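PDB 2VHH: Cg3027-pa from Drosophila melanogaster, which probably hydrolyses N-carbamoyl-beta-alanine and its 2-methyl homologue, releasing beta-alanine or (R)-3-amino-2-methylpropanoate with ammonium and carbon dioxide in pyrimidine breakdown. Local coordinates for residues 146-151 against 163-168; 181-184 against 190-193. All coordinates share one frame; numbering follows the deposited sequence.

Overall arrangement
Contacts 1 and 2 lie in the same part of the carbon-nitrogen hydrolase fold, their centres about 8 Å apart. Contact 1 is fully buried, while contact 2 nears the surface on its 191-193 side. Contact 1 sets the start of helix 147-158 against strand 162-171, so it joins a helix to one face of a sheet. Contact 2 runs within that sheet, between strand 177-185 and strand 191-196, the outermost within this chain. Strands 162-171 and 177-185 are neighbours, and probable backbone bonds H165-V183 and I167-T181 tie the contacts together. Side chains carry contact 1, with one weak hydrogen bond. Contact 2 rests on two backbone bonds at a beta bulge, and a second subunit packs on R190 and L192.

Contact 1: 146-151 against 163-168; sequences GPTTKM and IIHSIL
T149 of the helix start and H165 of the strand meet where helix 147-158 packs on one sheet of the alpha-beta-beta-alpha sandwich of the carbon-nitrogen hydrolases. The two short segments run nearly antiparallel, at 167°, with their axes 10.4 Å apart at the closest. H165 is the main bridge. With chi1 at 69° the imidazole stands over its own backbone and points at the helix.

T149 OG1 lies at the edge of this ring, in its plane, and the two side chains cross at about a right angle. H165 NE2 gives a hydrogen bond to T149 OG1 at 3.0 Å, but it is weak and strongly bent, with an angle of 122° at the hydrogen. T149 OG1 also has a firmer partner in the carbonyl of A143.

T148 comes to the ring obliquely. With CG2 anti to the backbone N, the methyl meets the ring, while OG1, beside the N, bonds E141 OE2. W122 also meets the H165 ring, with the planes at about 80°. L152, further along the helix, touches H165 as well.

I167 is a minor partner on the same side of the strand, with its CG2 4.5 Å from T148 CG2. The T148 methyl comes nearer to the imidazole: CG2 is 3.9 Å from both ND1 and CE1 of H165.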
loop_
_atom_site.group_PDB
_atom_site.type_symbol
_atom_site.label_atom_id
_atom_site.label_comp_id
_atom_site.label_asym_id
_atom_site.label_seq_id
_atom_site.Cartn_x
_atom_site.Cartn_y
_atom_site.Cartn_z
ATOM N N GLY C 146 9.819 -43.119 -19.198
ATOM C CA GLY C 146 10.461 -43.193 -20.504
ATOM C C GLY C 146 11.673 -44.106 -20.479
ATOM O O GLY C 146 12.325 -44.255 -19.441
ATOM N N PRO C 147 11.992 -44.711 -21.633
ATOM C CA PRO C 147 13.071 -45.690 -21.755
ATOM C C PRO C 147 14.420 -45.176 -21.241
ATOM O O PRO C 147 15.203 -45.951 -20.689
ATOM C CB PRO C 147 13.142 -45.929 -23.269
ATOM C CG PRO C 147 12.419 -44.755 -23.885
ATOM C CD PRO C 147 11.337 -44.465 -22.928
ATOM N N THR C 148 14.669 -43.881 -21.428
ATOM C CA THR C 148 15.942 -43.262 -21.070
ATOM C C THR C 148 16.154 -43.179 -19.563
ATOM O O THR C 148 17.217 -43.539 -19.066
ATOM C CB THR C 148 16.091 -41.871 -21.711
ATOM O OG1 THR C 148 15.943 -41.994 -23.127
ATOM C CG2 THR C 148 17.452 -41.286 -21.430
ATOM N N THR C 149 15.141 -42.717 -18.840
ATOM C CA THR C 149 15.218 -42.670 -17.389
ATOM C C THR C 149 15.353 -44.074 -16.786
ATOM O O THR C 149 16.127 -44.259 -15.857
ATOM C CB THR C 149 14.030 -41.877 -16.766
ATOM O OG1 THR C 149 14.105 -40.504 -17.171
ATOM C CG2 THR C 149 14.059 -41.927 -15.237
ATOM N N LYS C 150 14.625 -45.052 -17.325
ATOM C CA LYS C 150 14.671 -46.435 -16.838
ATOM C C LYS C 150 16.070 -47.026 -16.964
ATOM O O LYS C 150 16.566 -47.688 -16.049
ATOM C CB LYS C 150 13.696 -47.325 -17.618
ATOM C CG LYS C 150 12.205 -46.997 -17.484
ATOM C CD LYS C 150 11.549 -47.662 -16.273
ATOM C CE LYS C 150 11.554 -46.748 -15.044
ATOM N NZ LYS C 150 10.747 -47.357 -13.948
ATOM N N MET C 151 16.697 -46.785 -18.109
ATOM C CA MET C 151 18.036 -47.275 -18.401
ATOM C C MET C 151 19.063 -46.565 -17.549
ATOM O O MET C 151 20.045 -47.150 -17.119
ATOM C CB MET C 151 18.329 -47.048 -19.890
ATOM C CG MET C 151 19.798 -47.103 -20.330
ATOM S SD MET C 151 20.669 -45.560 -20.004
ATOM C CE MET C 151 21.698 -45.410 -21.453
ATOM N N ILE C 163 22.163 -38.943 -11.107
ATOM C CA ILE C 163 22.243 -38.630 -12.529
ATOM C C ILE C 163 21.209 -37.567 -12.902
ATOM O O ILE C 163 20.022 -37.716 -12.622
ATOM C CB ILE C 163 22.097 -39.904 -13.407
ATOM C CG1 ILE C 163 23.224 -40.887 -13.071
ATOM C CG2 ILE C 163 22.065 -39.544 -14.898
ATOM C CD1 ILE C 163 23.317 -42.124 -13.942
ATOM N N ILE C 164 21.680 -36.485 -13.506
ATOM C CA ILE C 164 20.797 -35.463 -14.035
ATOM C C ILE C 164 20.852 -35.523 -15.554
ATOM O O ILE C 164 21.930 -35.485 -16.140
ATOM C CB ILE C 164 21.174 -34.061 -13.514
ATOM C CG1 ILE C 164 20.979 -34.007 -12.001
ATOM C CG2 ILE C 164 20.301 -32.986 -14.157
ATOM C CD1 ILE C 164 21.658 -32.849 -11.316
ATOM N N HIS C 165 19.692 -35.644 -16.191
ATOM C CA HIS C 165 19.658 -35.636 -17.648
ATOM C C HIS C 165 18.545 -34.768 -18.221
ATOM O O HIS C 165 17.510 -34.565 -17.589
ATOM C CB HIS C 165 19.610 -37.055 -18.215
ATOM C CG HIS C 165 18.328 -37.782 -17.951
ATOM N ND1 HIS C 165 17.553 -38.305 -18.963
ATOM C CD2 HIS C 165 17.702 -38.100 -16.795
ATOM C CE1 HIS C 165 16.500 -38.902 -18.441
ATOM N NE2 HIS C 165 16.566 -38.793 -17.127
ATOM N N SER C 166 18.786 -34.250 -19.419
ATOM C CA SER C 166 17.871 -33.330 -20.068
ATOM C C SER C 166 17.275 -33.979 -21.326
ATOM O O SER C 166 18.009 -34.407 -22.219
ATOM C CB SER C 166 18.609 -32.029 -20.401
ATOM O OG SER C 166 17.766 -31.071 -21.029
ATOM N N ILE C 167 15.944 -34.055 -21.374
ATOM C CA ILE C 167 15.217 -34.705 -22.466
ATOM C C ILE C 167 13.982 -33.917 -22.898
ATOM O O ILE C 167 13.486 -33.070 -22.156
ATOM C CB ILE C 167 14.705 -36.129 -22.068
ATOM C CG1 ILE C 167 13.833 -36.062 -20.809
ATOM C CG2 ILE C 167 15.851 -37.124 -21.912
ATOM C CD1 ILE C 167 12.584 -36.897 -20.906
ATOM N N LEU C 168 13.489 -34.215 -24.100
ATOM C CA LEU C 168 12.140 -33.835 -24.512
ATOM C C LEU C 168 11.132 -34.681 -23.766
ATOM O O LEU C 168 11.112 -35.903 -23.912
ATOM C CB LEU C 168 11.922 -34.080 -26.007
ATOM C CG LEU C 168 11.836 -32.934 -27.017
ATOM C CD1 LEU C 168 10.812 -33.348 -28.058
ATOM C CD2 LEU C 168 11.462 -31.582 -26.393
#

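Contact 2: 181-184 against 190-193; sequences TAVV and RYLG
The carbonyl oxygen of V184 accepts the shortest polar bond of this contact, from L192 N at 2.9 Å. The donor lies in the carbonyl plane, and the N-H...O angle is 153°. A second bond runs the other way, from V184 N to G193 O at 3.1 Å. It is straighter at the hydrogen, 169°, but its donor is tilted from the carbonyl plane. Both polar groups of the V184 backbone are thus held by the facing strand.

L192 and G193 both stand opposite V184. This is a classic beta bulge in an antiparallel hairpin. L192 N and G193 O, from two successive residues, serve the O and N of the single residue V184. V184 and G193 form the hydrogen-bonded pair. G193 takes up a backbone conformation in which a CB would collide with the O of L192.

Two apolar contacts flank the backbone bonds. V184 and L192 are one pair, with V184 CG1 3.8 Å from L192 CD1. V183 and Y191 are the other. V183 CG1, anti to its own N at chi1 171°, meets the edge of the Y191 ring, 3.7 Å from CE1. These two side chains cross at about a right angle. The ring leans forward over its own chain, with G193 N 3.6 Å above the plane of the Y191 ring, over its centre.

The hairpin lies at the border of the sheet. Strand 177-185 has strand 162-171 on its other side, where V183 and H165 share a backbone bond. V184 and L192 face the second sheet of the alpha-beta-beta-alpha sandwich, through F222 and T224 of strand 221-224 respectively. Strand 191-196 is the outermost of its sheet within this chain, and there E385 of a second subunit packs on L192.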
loop_
_atom_site.group_PDB
_atom_site.type_symbol
_atom_site.label_atom_id
_atom_site.label_comp_id
_atom_site.label_asym_id
_atom_site.label_seq_id
_atom_site.Cartn_x
_atom_site.Cartn_y
_atom_site.Cartn_z
ATOM N N THR C 181 12.725 -30.718 -20.415
ATOM C CA THR C 181 12.729 -31.117 -19.008
ATOM C C THR C 181 14.056 -31.702 -18.529
ATOM O O THR C 181 14.698 -32.476 -19.238
ATOM C CB THR C 181 11.640 -32.172 -18.765
ATOM O OG1 THR C 181 10.380 -31.671 -19.217
ATOM C CG2 THR C 181 11.539 -32.547 -17.294
ATOM N N ALA C 182 14.453 -31.336 -17.315
ATOM C CA ALA C 182 15.561 -31.995 -16.629
ATOM C C ALA C 182 15.020 -33.010 -15.627
ATOM O O ALA C 182 14.092 -32.710 -14.877
ATOM C CB ALA C 182 16.434 -30.981 -15.930
ATOM N N VAL C 183 15.588 -34.211 -15.627
ATOM C CA VAL C 183 15.149 -35.263 -14.721
ATOM C C VAL C 183 16.284 -35.613 -13.771
ATOM O O VAL C 183 17.409 -35.863 -14.207
ATOM C CB VAL C 183 14.680 -36.528 -15.487
ATOM C CG1 VAL C 183 14.433 -37.671 -14.529
ATOM C CG2 VAL C 183 13.426 -36.247 -16.308
ATOM N N VAL C 184 15.985 -35.615 -12.473
ATOM C CA VAL C 184 16.965 -35.979 -11.455
ATOM C C VAL C 184 16.670 -37.369 -10.933
ATOM O O VAL C 184 15.576 -37.649 -10.429
ATOM C CB VAL C 184 17.007 -34.965 -10.286
ATOM C CG1 VAL C 184 17.977 -35.421 -9.196
ATOM C CG2 VAL C 184 17.424 -33.600 -10.793
ATOM N N ARG C 190 16.043 -44.416 -7.616
ATOM C CA ARG C 190 14.667 -43.917 -7.649
ATOM C C ARG C 190 14.585 -42.542 -8.289
ATOM O O ARG C 190 15.514 -41.744 -8.181
ATOM C CB ARG C 190 14.035 -43.922 -6.248
ATOM C CG ARG C 190 14.030 -45.319 -5.612
ATOM C CD ARG C 190 12.858 -45.571 -4.670
ATOM N NE ARG C 190 12.979 -44.879 -3.378
ATOM C CZ ARG C 190 12.145 -43.923 -2.951
ATOM N NH1 ARG C 190 11.126 -43.528 -3.710
ATOM N NH2 ARG C 190 12.314 -43.368 -1.755
ATOM N N TYR C 191 13.482 -42.292 -8.988
ATOM C CA TYR C 191 13.244 -41.018 -9.633
ATOM C C TYR C 191 12.971 -39.966 -8.566
ATOM O O TYR C 191 12.173 -40.197 -7.666
ATOM C CB TYR C 191 12.072 -41.176 -10.587
ATOM C CG TYR C 191 11.410 -39.910 -11.059
ATOM C CD1 TYR C 191 11.841 -39.269 -12.222
ATOM C CD2 TYR C 191 10.309 -39.379 -10.366
ATOM C CE1 TYR C 191 11.206 -38.111 -12.672
ATOM C CE2 TYR C 191 9.668 -38.226 -10.805
ATOM C CZ TYR C 191 10.119 -37.596 -11.958
ATOM O OH TYR C 191 9.485 -36.456 -12.397
ATOM N N LEU C 192 13.655 -38.828 -8.647
ATOM C CA LEU C 192 13.481 -37.771 -7.644
ATOM C C LEU C 192 12.452 -36.735 -8.034
ATOM O O LEU C 192 11.695 -36.267 -7.185
ATOM C CB LEU C 192 14.794 -37.050 -7.335
ATOM C CG LEU C 192 15.625 -37.578 -6.174
ATOM C CD1 LEU C 192 16.681 -36.549 -5.787
ATOM C CD2 LEU C 192 14.731 -37.929 -4.977
ATOM N N GLY C 193 12.445 -36.360 -9.309
ATOM C CA GLY C 193 11.572 -35.311 -9.778
ATOM C C GLY C 193 12.070 -34.718 -11.066
ATOM O O GLY C 193 13.026 -35.216 -11.656
#